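Local coordinates for aminoacyl-tRNA synthetase (Cryptosporidium parvum, PDB 5F9Z), which probably charges tRNA with proline at the expense of ATP, as a class II prolyl-tRNA synthetase, and is bound here to halofuginone and an ATP analogue, at residues A78-F83 / T126-Y131; P101-V106 / P117-P122; I152-F157 / F169-G174. One frame throughout, in Å; residues are numbered along the deposited sequence.

Contact 1 of 3, residues A78-F83 / T126-Y131; sequences AYFPIF and TIMYPY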
loop_
_atom_site.group_PDB
_atom_site.type_symbol
_atom_site.label_atom_id
_atom_site.label_comp_id
_atom_site.label_asym_id
_atom_site.label_seq_id
_atom_site.Cartn_x
_atom_site.Cartn_y
_atom_site.Cartn_z
ATOM N N ALA A 78 13.693 16.733 -0.661
ATOM C CA ALA A 78 14.204 17.537 -1.760
ATOM C C ALA A 78 13.374 17.223 -2.996
ATOM O O ALA A 78 12.419 16.441 -2.942
ATOM C CB ALA A 78 15.694 17.268 -1.999
ATOM N N TYR A 79 13.728 17.841 -4.120
ATOM C CA TYR A 79 13.083 17.510 -5.386
ATOM C C TYR A 79 14.093 17.663 -6.511
ATOM O O TYR A 79 14.582 18.768 -6.764
ATOM C CB TYR A 79 11.857 18.385 -5.649
ATOM C CG TYR A 79 11.132 17.990 -6.917
ATOM C CD1 TYR A 79 10.285 16.890 -6.938
ATOM C CD2 TYR A 79 11.313 18.701 -8.097
ATOM C CE1 TYR A 79 9.628 16.515 -8.095
ATOM C CE2 TYR A 79 10.660 18.334 -9.259
ATOM C CZ TYR A 79 9.819 17.240 -9.252
ATOM O OH TYR A 79 9.166 16.869 -10.405
ATOM N N PHE A 80 14.386 16.570 -7.176
ATOM C CA PHE A 80 15.251 16.444 -8.332
ATOM C C PHE A 80 14.421 16.419 -9.612
ATOM O O PHE A 80 13.250 16.027 -9.589
ATOM C CB PHE A 80 16.096 15.170 -8.227
ATOM C CG PHE A 80 17.144 15.228 -7.150
ATOM C CD1 PHE A 80 16.795 15.100 -5.815
ATOM C CD2 PHE A 80 18.478 15.410 -7.472
ATOM C CE1 PHE A 80 17.755 15.155 -4.823
ATOM C CE2 PHE A 80 19.444 15.465 -6.485
ATOM C CZ PHE A 80 19.082 15.337 -5.159
ATOM N N PRO A 81 14.993 16.847 -10.738
ATOM C CA PRO A 81 14.193 17.018 -11.957
ATOM C C PRO A 81 13.579 15.716 -12.450
ATOM O O PRO A 81 14.060 14.615 -12.173
ATOM C CB PRO A 81 15.203 17.570 -12.969
ATOM C CG PRO A 81 16.263 18.203 -12.135
ATOM C CD PRO A 81 16.369 17.342 -10.913
ATOM N N ILE A 82 12.484 15.866 -13.202
ATOM C CA ILE A 82 11.813 14.727 -13.814
ATOM C C ILE A 82 12.618 14.164 -14.976
ATOM O O ILE A 82 12.409 13.014 -15.377
ATOM C CB ILE A 82 10.402 15.140 -14.279
ATOM C CG1 ILE A 82 9.574 13.919 -14.687
ATOM C CG2 ILE A 82 10.488 16.135 -15.431
ATOM C CD1 ILE A 82 8.248 14.268 -15.332
ATOM N N PHE A 83 13.546 14.940 -15.523
ATOM C CA PHE A 83 14.280 14.558 -16.719
ATOM C C PHE A 83 15.666 14.035 -16.367
ATOM O O PHE A 83 16.240 14.378 -15.330
ATOM C CB PHE A 83 14.398 15.746 -17.676
ATOM C CG PHE A 83 13.105 16.122 -18.333
ATOM C CD1 PHE A 83 12.210 15.145 -18.734
ATOM C CD2 PHE A 83 12.778 17.451 -18.540
ATOM C CE1 PHE A 83 11.016 15.485 -19.337
ATOM C CE2 PHE A 83 11.586 17.799 -19.142
ATOM C CZ PHE A 83 10.703 16.814 -19.541
ATOM N N THR A 126 20.050 7.497 -10.836
ATOM C CA THR A 126 20.885 8.163 -11.827
ATOM C C THR A 126 20.820 9.681 -11.692
ATOM O O THR A 126 21.813 10.371 -11.953
ATOM C CB THR A 126 20.454 7.719 -13.225
ATOM O OG1 THR A 126 20.962 6.405 -13.489
ATOM C CG2 THR A 126 20.961 8.671 -14.269
ATOM N N ILE A 127 19.675 10.216 -11.268
ATOM C CA ILE A 127 19.530 11.664 -11.164
ATOM C C ILE A 127 20.275 12.198 -9.946
ATOM O O ILE A 127 20.966 13.221 -10.024
ATOM C CB ILE A 127 18.037 12.042 -11.125
ATOM C CG1 ILE A 127 17.318 11.493 -12.359
ATOM C CG2 ILE A 127 17.868 13.551 -11.026
ATOM C CD1 ILE A 127 15.815 11.657 -12.314
ATOM N N MET A 128 20.161 11.511 -8.809
ATOM C CA MET A 128 20.634 12.045 -7.536
ATOM C C MET A 128 22.091 11.706 -7.243
ATOM O O MET A 128 22.839 12.569 -6.768
ATOM C CB MET A 128 19.751 11.526 -6.397
ATOM C CG MET A 128 18.284 11.899 -6.524
ATOM S SD MET A 128 17.246 11.040 -5.324
ATOM C CE MET A 128 18.017 11.548 -3.794
ATOM N N TYR A 129 22.511 10.472 -7.512
ATOM C CA TYR A 129 23.817 10.018 -7.041
ATOM C C TYR A 129 25.005 10.781 -7.626
ATOM O O TYR A 129 25.999 10.944 -6.897
ATOM C CB TYR A 129 23.965 8.511 -7.299
ATOM C CG TYR A 129 22.990 7.657 -6.511
ATOM C CD1 TYR A 129 22.211 8.209 -5.499
ATOM C CD2 TYR A 129 22.855 6.302 -6.775
ATOM C CE1 TYR A 129 21.320 7.437 -4.780
ATOM C CE2 TYR A 129 21.968 5.520 -6.056
ATOM C CZ TYR A 129 21.202 6.094 -5.062
ATOM O OH TYR A 129 20.317 5.323 -4.346
ATOM N N PRO A 130 24.998 11.244 -8.884
ATOM C CA PRO A 130 26.086 12.135 -9.321
ATOM C C PRO A 130 26.222 13.378 -8.462
ATOM O O PRO A 130 27.316 13.953 -8.387
ATOM C CB PRO A 130 25.694 12.482 -10.762
ATOM C CG PRO A 130 24.934 11.303 -11.223
ATOM C CD PRO A 130 24.168 10.813 -10.022
ATOM N N TYR A 131 25.145 13.808 -7.808
ATOM C CA TYR A 131 25.209 14.942 -6.898
ATOM C C TYR A 131 25.467 14.527 -5.457
ATOM O O TYR A 131 25.919 15.357 -4.661
ATOM C CB TYR A 131 23.918 15.762 -6.996
ATOM C CG TYR A 131 23.734 16.373 -8.366
ATOM C CD1 TYR A 131 23.098 15.669 -9.383
ATOM C CD2 TYR A 131 24.221 17.641 -8.653
ATOM C CE1 TYR A 131 22.940 16.218 -10.640
ATOM C CE2 TYR A 131 24.067 18.200 -9.906
ATOM C CZ TYR A 131 23.426 17.484 -10.896
ATOM O OH TYR A 131 23.271 18.036 -12.147
#

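Contact 2 of 3, residues P101-V106 / P117-P122; sequences PEVAWV and PIAIRP. With HFG (7-bromo-6-chloro-3-{3-[(2R,3S)-3-hydroxypiperidin-2-yl]-2-oxopropyl}quinazolin-4(3H)-one), chain E.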
loop_
_atom_site.group_PDB
_atom_site.type_symbol
_atom_site.label_atom_id
_atom_site.label_comp_id
_atom_site.label_asym_id
_atom_site.label_seq_id
_atom_site.Cartn_x
_atom_site.Cartn_y
_atom_site.Cartn_z
ATOM N N PRO A 101 12.572 -0.978 -22.446
ATOM C CA PRO A 101 11.232 -0.691 -22.990
ATOM C C PRO A 101 10.319 0.062 -22.033
ATOM O O PRO A 101 9.275 0.560 -22.475
ATOM C CB PRO A 101 10.672 -2.085 -23.310
ATOM C CG PRO A 101 11.468 -3.020 -22.469
ATOM C CD PRO A 101 12.839 -2.428 -22.432
ATOM N N GLU A 102 10.667 0.162 -20.751
ATOM C CA GLU A 102 9.860 0.903 -19.791
ATOM C C GLU A 102 10.191 2.389 -19.750
ATOM O O GLU A 102 9.424 3.160 -19.165
ATOM C CB GLU A 102 10.025 0.312 -18.386
ATOM C CG GLU A 102 9.482 -1.098 -18.228
ATOM C CD GLU A 102 9.503 -1.566 -16.786
ATOM O OE1 GLU A 102 9.904 -0.772 -15.909
ATOM O OE2 GLU A 102 9.118 -2.726 -16.527
ATOM N N VAL A 103 11.302 2.809 -20.354
ATOM C CA VAL A 103 11.707 4.209 -20.293
ATOM C C VAL A 103 10.824 5.027 -21.224
ATOM O O VAL A 103 10.736 4.747 -22.424
ATOM C CB VAL A 103 13.186 4.369 -20.665
ATOM C CG1 VAL A 103 13.659 5.772 -20.330
ATOM C CG2 VAL A 103 14.033 3.327 -19.960
ATOM N N ALA A 104 10.170 6.049 -20.676
ATOM C CA ALA A 104 9.438 7.016 -21.482
ATOM C C ALA A 104 10.408 8.099 -21.939
ATOM O O ALA A 104 11.035 8.766 -21.110
ATOM C CB ALA A 104 8.281 7.622 -20.691
ATOM N N TRP A 105 10.531 8.272 -23.253
ATOM C CA TRP A 105 11.512 9.174 -23.838
ATOM C C TRP A 105 10.824 10.390 -24.442
ATOM O O TRP A 105 9.888 10.250 -25.237
ATOM C CB TRP A 105 12.338 8.462 -24.912
ATOM C CG TRP A 105 13.279 7.438 -24.366
ATOM C CD1 TRP A 105 13.067 6.093 -24.275
ATOM C CD2 TRP A 105 14.586 7.674 -23.830
ATOM N NE1 TRP A 105 14.162 5.477 -23.719
ATOM C CE2 TRP A 105 15.108 6.426 -23.436
ATOM C CE3 TRP A 105 15.366 8.820 -23.646
ATOM C CZ2 TRP A 105 16.373 6.291 -22.868
ATOM C CZ3 TRP A 105 16.622 8.684 -23.084
ATOM C CH2 TRP A 105 17.112 7.429 -22.700
ATOM N N VAL A 106 11.295 11.576 -24.066
ATOM C CA VAL A 106 10.895 12.814 -24.726
ATOM C C VAL A 106 11.798 12.991 -25.943
ATOM O O VAL A 106 13.005 13.202 -25.805
ATOM C CB VAL A 106 10.991 14.017 -23.782
ATOM C CG1 VAL A 106 10.668 15.304 -24.526
ATOM C CG2 VAL A 106 10.062 13.835 -22.592
ATOM N N PRO A 117 17.436 12.277 -27.281
ATOM C CA PRO A 117 16.186 12.229 -26.514
ATOM C C PRO A 117 16.448 12.197 -25.017
ATOM O O PRO A 117 17.494 11.735 -24.553
ATOM C CB PRO A 117 15.520 10.934 -26.997
ATOM C CG PRO A 117 16.634 10.120 -27.579
ATOM C CD PRO A 117 17.591 11.111 -28.165
ATOM N N ILE A 118 15.479 12.704 -24.259
ATOM C CA ILE A 118 15.588 12.850 -22.813
ATOM C C ILE A 118 14.594 11.903 -22.155
ATOM O O ILE A 118 13.425 11.842 -22.557
ATOM C CB ILE A 118 15.342 14.305 -22.379
ATOM C CG1 ILE A 118 16.383 15.227 -23.018
ATOM C CG2 ILE A 118 15.377 14.425 -20.869
ATOM C CD1 ILE A 118 16.171 16.695 -22.711
ATOM N N ALA A 119 15.057 11.172 -21.146
ATOM C CA ALA A 119 14.245 10.163 -20.482
ATOM C C ALA A 119 13.424 10.775 -19.355
ATOM O O ALA A 119 13.904 11.642 -18.618
ATOM C CB ALA A 119 15.128 9.047 -19.925
ATOM N N ILE A 120 12.182 10.320 -19.231
ATOM C CA ILE A 120 11.370 10.640 -18.063
ATOM C C ILE A 120 11.781 9.715 -16.926
ATOM O O ILE A 120 11.924 8.503 -17.118
ATOM C CB ILE A 120 9.872 10.506 -18.377
ATOM C CG1 ILE A 120 9.450 11.520 -19.440
ATOM C CG2 ILE A 120 9.045 10.701 -17.117
ATOM C CD1 ILE A 120 7.962 11.529 -19.702
ATOM N N ARG A 121 11.974 10.291 -15.742
ATOM C CA ARG A 121 12.447 9.618 -14.540
ATOM C C ARG A 121 11.654 8.354 -14.218
ATOM O O ARG A 121 10.463 8.433 -13.894
ATOM C CB ARG A 121 12.386 10.598 -13.368
ATOM C CG ARG A 121 12.410 9.982 -11.988
ATOM C CD ARG A 121 12.126 11.046 -10.944
ATOM N NE ARG A 121 10.839 11.700 -11.169
ATOM C CZ ARG A 121 10.525 12.912 -10.722
ATOM N NH1 ARG A 121 11.411 13.618 -10.032
ATOM N NH2 ARG A 121 9.328 13.424 -10.974
ATOM N N PRO A 122 12.272 7.172 -14.319
ATOM C CA PRO A 122 11.660 5.956 -13.772
ATOM C C PRO A 122 12.081 5.680 -12.342
ATOM O O PRO A 122 11.455 4.845 -11.673
ATOM C CB PRO A 122 12.193 4.869 -14.714
ATOM C CG PRO A 122 13.578 5.353 -15.038
ATOM C CD PRO A 122 13.523 6.872 -15.039
HETATM O "O4'" HFG E . 13.778 1.612 -8.504
HETATM C C21 HFG E . 14.320 0.608 -8.141
HETATM C "C3'" HFG E . 15.030 0.549 -6.770
HETATM C "C2'" HFG E . 14.604 1.669 -5.819
HETATM N "N1'" HFG E . 14.844 2.926 -6.390
HETATM C "C6'" HFG E . 14.059 3.946 -5.762
HETATM C "C5'" HFG E . 13.528 3.518 -4.392
HETATM C "C4'" HFG E . 12.686 2.361 -4.475
HETATM C C39 HFG E . 13.108 1.479 -5.492
HETATM O "O7'" HFG E . 12.897 0.039 -5.049
HETATM C "C1'" HFG E . 14.305 -0.728 -9.101
HETATM N N3 HFG E . 13.911 -0.334 -10.520
HETATM C C4 HFG E . 14.787 0.414 -11.294
HETATM O O11 HFG E . 15.880 0.758 -10.840
HETATM C C10 HFG E . 14.436 0.766 -12.564
HETATM C C5 HFG E . 15.320 1.540 -13.400
HETATM C C2 HFG E . 12.746 -0.704 -11.006
HETATM N N1 HFG E . 12.364 -0.375 -12.249
HETATM C C9 HFG E . 13.203 0.359 -13.039
HETATM C C8 HFG E . 12.807 0.704 -14.340
HETATM C C7 HFG E . 13.678 1.466 -15.157
HETATM BR BR1 HFG E . 13.120 1.944 -16.969
HETATM C C6 HFG E . 14.930 1.878 -14.675
HETATM CL CL1 HFG E . 16.010 2.825 -15.698
HETATM O O HOH W 1 10.212 6.485 -18.097
#

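Contact 3 of 3, residues I152-F157 / F169-G174; sequences IVRWEF and FLWQEG. With ANP (phosphoaminophosphonic acid-adenylate ester), chain D; HFG (7-bromo-6-chloro-3-{3-[(2R,3S)-3-hydroxypiperidin-2-yl]-2-oxopropyl}quinazolin-4(3H)-one), chain E.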
loop_
_atom_site.group_PDB
_atom_site.type_symbol
_atom_site.label_atom_id
_atom_site.label_comp_id
_atom_site.label_asym_id
_atom_site.label_seq_id
_atom_site.Cartn_x
_atom_site.Cartn_y
_atom_site.Cartn_z
ATOM N N ILE A 152 6.248 8.893 -11.001
ATOM C CA ILE A 152 7.161 8.058 -11.767
ATOM C C ILE A 152 6.426 7.559 -13.000
ATOM O O ILE A 152 5.242 7.211 -12.927
ATOM C CB ILE A 152 7.686 6.874 -10.929
ATOM C CG1 ILE A 152 8.497 7.380 -9.736
ATOM C CG2 ILE A 152 8.525 5.939 -11.783
ATOM C CD1 ILE A 152 9.802 8.042 -10.118
ATOM N N VAL A 153 7.120 7.534 -14.132
ATOM C CA VAL A 153 6.575 7.008 -15.377
ATOM C C VAL A 153 7.395 5.793 -15.779
ATOM O O VAL A 153 8.611 5.895 -15.990
ATOM C CB VAL A 153 6.572 8.061 -16.496
ATOM C CG1 VAL A 153 6.106 7.433 -17.798
ATOM C CG2 VAL A 153 5.680 9.232 -16.117
ATOM N N ARG A 154 6.732 4.642 -15.871
ATOM C CA ARG A 154 7.330 3.421 -16.391
ATOM C C ARG A 154 6.332 2.782 -17.339
ATOM O O ARG A 154 5.185 2.533 -16.955
ATOM C CB ARG A 154 7.689 2.438 -15.270
ATOM C CG ARG A 154 8.693 2.954 -14.257
ATOM C CD ARG A 154 8.916 1.924 -13.163
ATOM N NE ARG A 154 9.800 2.413 -12.110
ATOM C CZ ARG A 154 10.105 1.726 -11.015
ATOM N NH1 ARG A 154 9.597 0.516 -10.826
ATOM N NH2 ARG A 154 10.918 2.248 -10.107
ATOM N N TRP A 155 6.759 2.520 -18.574
ATOM C CA TRP A 155 5.876 1.897 -19.558
ATOM C C TRP A 155 5.778 0.411 -19.232
ATOM O O TRP A 155 6.487 -0.438 -19.780
ATOM C CB TRP A 155 6.373 2.149 -20.974
ATOM C CG TRP A 155 5.287 2.649 -21.876
ATOM C CD1 TRP A 155 4.795 2.035 -22.991
ATOM C CD2 TRP A 155 4.534 3.857 -21.717
ATOM N NE1 TRP A 155 3.794 2.795 -23.547
ATOM C CE2 TRP A 155 3.613 3.918 -22.783
ATOM C CE3 TRP A 155 4.554 4.898 -20.783
ATOM C CZ2 TRP A 155 2.721 4.977 -22.938
ATOM C CZ3 TRP A 155 3.667 5.947 -20.939
ATOM C CH2 TRP A 155 2.763 5.978 -22.007
ATOM N N GLU A 156 4.872 0.101 -18.304
ATOM C CA GLU A 156 4.682 -1.270 -17.854
ATOM C C GLU A 156 4.200 -2.148 -18.999
ATOM O O GLU A 156 3.250 -1.803 -19.708
ATOM C CB GLU A 156 3.676 -1.308 -16.702
ATOM C CG GLU A 156 4.083 -0.497 -15.481
ATOM C CD GLU A 156 5.203 -1.148 -14.693
ATOM O OE1 GLU A 156 5.390 -2.376 -14.826
ATOM O OE2 GLU A 156 5.897 -0.432 -13.940
ATOM N N PHE A 157 4.865 -3.290 -19.182
ATOM C CA PHE A 157 4.438 -4.235 -20.207
ATOM C C PHE A 157 3.269 -5.090 -19.738
ATOM O O PHE A 157 2.407 -5.450 -20.547
ATOM C CB PHE A 157 5.607 -5.129 -20.625
ATOM C CG PHE A 157 5.229 -6.197 -21.610
ATOM C CD1 PHE A 157 5.066 -5.893 -22.952
ATOM C CD2 PHE A 157 5.039 -7.505 -21.196
ATOM C CE1 PHE A 157 4.717 -6.873 -23.860
ATOM C CE2 PHE A 157 4.690 -8.490 -22.100
ATOM C CZ PHE A 157 4.529 -8.174 -23.434
ATOM N N PHE A 169 2.588 6.477 -11.508
ATOM C CA PHE A 169 2.194 6.341 -10.118
ATOM C C PHE A 169 2.908 7.393 -9.286
ATOM O O PHE A 169 4.004 7.844 -9.628
ATOM C CB PHE A 169 2.497 4.936 -9.566
ATOM C CG PHE A 169 3.931 4.509 -9.719
ATOM C CD1 PHE A 169 4.866 4.803 -8.740
ATOM C CD2 PHE A 169 4.338 3.788 -10.829
ATOM C CE1 PHE A 169 6.183 4.400 -8.873
ATOM C CE2 PHE A 169 5.654 3.382 -10.968
ATOM C CZ PHE A 169 6.576 3.687 -9.988
ATOM N N LEU A 170 2.259 7.798 -8.201
ATOM C CA LEU A 170 2.886 8.652 -7.209
ATOM C C LEU A 170 3.624 7.778 -6.210
ATOM O O LEU A 170 3.137 6.710 -5.826
ATOM C CB LEU A 170 1.845 9.510 -6.490
ATOM C CG LEU A 170 0.964 10.380 -7.386
ATOM C CD1 LEU A 170 0.023 11.224 -6.544
ATOM C CD2 LEU A 170 1.824 11.253 -8.283
ATOM N N TRP A 171 4.807 8.219 -5.800
ATOM C CA TRP A 171 5.568 7.424 -4.855
ATOM C C TRP A 171 6.449 8.322 -4.004
ATOM O O TRP A 171 6.537 9.535 -4.206
ATOM C CB TRP A 171 6.394 6.338 -5.570
ATOM C CG TRP A 171 7.790 6.698 -6.056
ATOM C CD1 TRP A 171 8.324 7.946 -6.239
ATOM C CD2 TRP A 171 8.816 5.769 -6.432
ATOM N NE1 TRP A 171 9.617 7.845 -6.692
ATOM C CE2 TRP A 171 9.941 6.521 -6.820
ATOM C CE3 TRP A 171 8.890 4.373 -6.474
ATOM C CZ2 TRP A 171 11.126 5.924 -7.248
ATOM C CZ3 TRP A 171 10.068 3.783 -6.897
ATOM C CH2 TRP A 171 11.168 4.558 -7.279
ATOM N N GLN A 172 7.096 7.687 -3.039
ATOM C CA GLN A 172 8.133 8.285 -2.220
ATOM C C GLN A 172 9.396 7.467 -2.438
ATOM O O GLN A 172 9.340 6.235 -2.443
ATOM C CB GLN A 172 7.697 8.289 -0.748
ATOM C CG GLN A 172 8.799 8.289 0.283
ATOM C CD GLN A 172 9.402 6.918 0.497
ATOM O OE1 GLN A 172 8.690 5.929 0.674
ATOM N NE2 GLN A 172 10.721 6.846 0.441
ATOM N N GLU A 173 10.526 8.140 -2.645
ATOM C CA GLU A 173 11.808 7.455 -2.760
ATOM C C GLU A 173 12.820 8.150 -1.865
ATOM O O GLU A 173 13.101 9.341 -2.040
ATOM C CB GLU A 173 12.300 7.399 -4.212
ATOM C CG GLU A 173 12.327 8.719 -4.960
ATOM C CD GLU A 173 13.010 8.595 -6.310
ATOM O OE1 GLU A 173 13.969 7.801 -6.421
ATOM O OE2 GLU A 173 12.585 9.284 -7.262
ATOM N N GLY A 174 13.347 7.411 -0.898
ATOM C CA GLY A 174 14.370 7.910 0.007
ATOM C C GLY A 174 15.716 7.318 -0.366
ATOM O O GLY A 174 15.817 6.126 -0.665
HETATM P PG ANP D . 8.021 -5.026 -10.127
HETATM O O1G ANP D . 8.752 -6.148 -10.792
HETATM O O2G ANP D . 6.592 -5.529 -9.689
HETATM O O3G ANP D . 7.853 -3.825 -11.141
HETATM P PB ANP D . 9.791 -3.144 -9.013
HETATM O O1B ANP D . 11.302 -3.459 -8.814
HETATM O O2B ANP D . 9.573 -2.624 -10.397
HETATM N N3B ANP D . 8.883 -4.532 -8.753
HETATM P PA ANP D . 10.318 -0.957 -7.434
HETATM O O1A ANP D . 11.013 -0.272 -8.545
HETATM O O2A ANP D . 11.253 -1.633 -6.428
HETATM O O3A ANP D . 9.330 -2.077 -7.975
HETATM O "O5'" ANP D . 9.380 0.106 -6.723
HETATM C "C5'" ANP D . 9.176 0.101 -5.293
HETATM C "C4'" ANP D . 7.787 -0.407 -4.997
HETATM O "O4'" ANP D . 6.839 0.304 -5.812
HETATM C "C3'" ANP D . 7.550 -1.879 -5.310
HETATM O "O3'" ANP D . 7.919 -2.691 -4.203
HETATM C "C2'" ANP D . 6.040 -1.928 -5.568
HETATM O "O2'" ANP D . 5.310 -2.137 -4.365
HETATM C "C1'" ANP D . 5.745 -0.534 -6.139
HETATM N N9 ANP D . 5.564 -0.499 -7.588
HETATM C C8 ANP D . 6.410 -1.006 -8.540
HETATM N N7 ANP D . 5.999 -0.822 -9.772
HETATM C C5 ANP D . 4.801 -0.140 -9.619
HETATM C C6 ANP D . 3.866 0.353 -10.550
HETATM N N6 ANP D . 3.997 0.229 -11.873
HETATM N N1 ANP D . 2.774 0.989 -10.066
HETATM C C2 ANP D . 2.638 1.116 -8.743
HETATM N N3 ANP D . 3.452 0.693 -7.773
HETATM C C4 ANP D . 4.522 0.069 -8.280
HETATM O "O4'" HFG E . 13.778 1.612 -8.504
HETATM C C21 HFG E . 14.320 0.608 -8.141
HETATM C "C3'" HFG E . 15.030 0.549 -6.770
HETATM C "C2'" HFG E . 14.604 1.669 -5.819
HETATM N "N1'" HFG E . 14.844 2.926 -6.390
HETATM C "C6'" HFG E . 14.059 3.946 -5.762
HETATM C "C5'" HFG E . 13.528 3.518 -4.392
HETATM C "C4'" HFG E . 12.686 2.361 -4.475
HETATM C C39 HFG E . 13.108 1.479 -5.492
HETATM O "O7'" HFG E . 12.897 0.039 -5.049
HETATM C "C1'" HFG E . 14.305 -0.728 -9.101
HETATM N N3 HFG E . 13.911 -0.334 -10.520
HETATM C C4 HFG E . 14.787 0.414 -11.294
HETATM O O11 HFG E . 15.880 0.758 -10.840
HETATM C C10 HFG E . 14.436 0.766 -12.564
HETATM C C5 HFG E . 15.320 1.540 -13.400
HETATM C C2 HFG E . 12.746 -0.704 -11.006
HETATM N N1 HFG E . 12.364 -0.375 -12.249
HETATM C C9 HFG E . 13.203 0.359 -13.039
HETATM C C8 HFG E . 12.807 0.704 -14.340
HETATM C C7 HFG E . 13.678 1.466 -15.157
HETATM BR BR1 HFG E . 13.120 1.944 -16.969
HETATM C C6 HFG E . 14.930 1.878 -14.675
HETATM CL CL1 HFG E . 16.010 2.825 -15.698
#

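Contact 1 of 3, residues A78-F83 / T126-Y131
An apolar, largely buried contact sets F80 and P81, in the loop between strands 76-77 and 83-85, against M128 and I127 on helix 125-135. No hydrogen bond crosses it. M128 lays its CG almost squarely over the middle of the F80 ring, 3.4 Å from CG to the ring centroid and 5° off the normal, a close CH-pi contact. The sulfur follows over the same ring: SD of M128 is 4.4 Å from the F80 centroid and still above the face, a Met-aromatic contact. A bend at the last torsion (chi3 57°) turns CE of M128 back toward the rim, where it lies 3.8 Å from F80 CE1. The two side chains cross at about a right angle, and the thioether runs from the ring centre out toward CD1 and CE1. Helix 125-135 belongs to the class II catalytic core, and strand 144-153 of that core backs the pair: I146 touches F80 and M128 alike, while OE1 of Q148 takes a hydrogen bond from the backbone N of F80. I127 meets the loop with two branches. Its CG2, set opposite the backbone N, meets F80 CB at 3.7 Å and, more loosely, P81 CD at 4.1 Å. The longer branch runs past the proline in the reverse direction until CD1 of I127 lies 3.4 Å from the carbonyl O of P81. Y129, whose CB points away from the loop, is hydrogen-bonded through OH to ND1 of H175.

Contact 2 of 3, residues P101-V106 / P117-P122
W105 and A119 face each other as a non-hydrogen-bonded antiparallel pair, and V106 and I118 follow as the hydrogen-bonded pair of the hairpin made by strands 105-109 and 112-120. Three backbone bonds join the segments: I120 N to A104 O (2.7 Å, nearly straight at 176°), V106 N to I118 O (2.6 Å) and I118 N to V106 O (3.0 Å). At the end away from the hairpin turn, a water joins the strands, accepting from A104 N at 2.6 Å and donating to I120 O. Among the apolar contacts, the W105 indole lies across its partner strand: CB of A119 sits over the six-membered ring, 3.7 Å from its centroid, and CG1 of V103 covers the same face. V103 CG1 also touches A119 CB. Away from the indole, the V106 and I120 side chains cross at about a right angle, CG2 against CG1, with A104 CB against I120 CB. The remaining group is ligand contact. V103 spends its second methyl on halofuginone, CG2 being 3.4 Å from BR1, and P122 brings CG to 3.6 Å from CL1. E102 OE1 comes near the quinazolinone carbon C8. The halogenated end of the inhibitor thus meets mainly hydrocarbon from residues next to the backbone ladder, consistent with shape and dispersion holding this end, while T123 and H244 make hydrogen bonds to the inhibitor as well.

Contact 3 of 3, residues I152-F157 / F169-G174
I152 is wedged between two aromatic side chains of the neighbouring strand, F169 and W171, each offering a face. Its CG1 lies over the five-membered ring of W171, 3.3 Å from CG1 to the ring centroid and 14° off the normal, while CB stands less squarely over the F169 ring. CG2 of I152 completes the grip on the phenyl, 3.5 Å from F169 CZ. F169 sets CG between its backbone N and carbonyl carbon (chi1 55°), folding the ring back over I152; the CB of W171 already points that way. The backbones pair here as antiparallel strands of the class II catalytic sheet, I152 and F169 exchanging two hydrogen bonds. On its opposite face F169 carries the adenine of the ATP analogue, with CD2 3.3 Å from ANP N1. R154 reaches in fully extended. Its guanidinium and the F169 ring stand at 87°, the phenyl presenting its edge at CZ to one guanidinium face, with halofuginone N1 over the other. The guanidinium edge is turned to the alpha-phosphate: NH1 and NH2 of R154 both donate to ANP O1A, at 2.8 and 3.0 Å, and NE is hydrogen-bonded to the carbonyl O of P122, fixing the group's rotation. W171 bridges the ligands, its edge near ANP O5' and CH2 3.3 Å from HFG C6'. E156 OE2 accepts a weak bond from adenine N6, with its other oxygen in a salt bridge to R165. E173 OE2, bonded chiefly to S124 and Q148, takes only a weak bond from W171 NE1.

Overall arrangement
From the N terminus the chain first enters the loop 78-83, whose partner, helix 125-135, comes back to close contact 1 across 42 intervening residues. Within that excursion the hairpin of strands 105-109 and 112-120 forms contact 2, closing a loop of 10 residues nested inside that of contact 1. Contact 3 follows in series, closing 11 residues where strand 144-153 meets strand 168-178. R121 joins contacts 1 and 2: its backbone N probably hydrogen-bonds to I82 O. Contacts 2 and 3 touch through a probable E102 O to W155 N bond and A104 against V153, and both line the halofuginone site. The hairpin is thus tied to the end of strand 144-153, and helix 125-135 to the loop leading into strand 83-85.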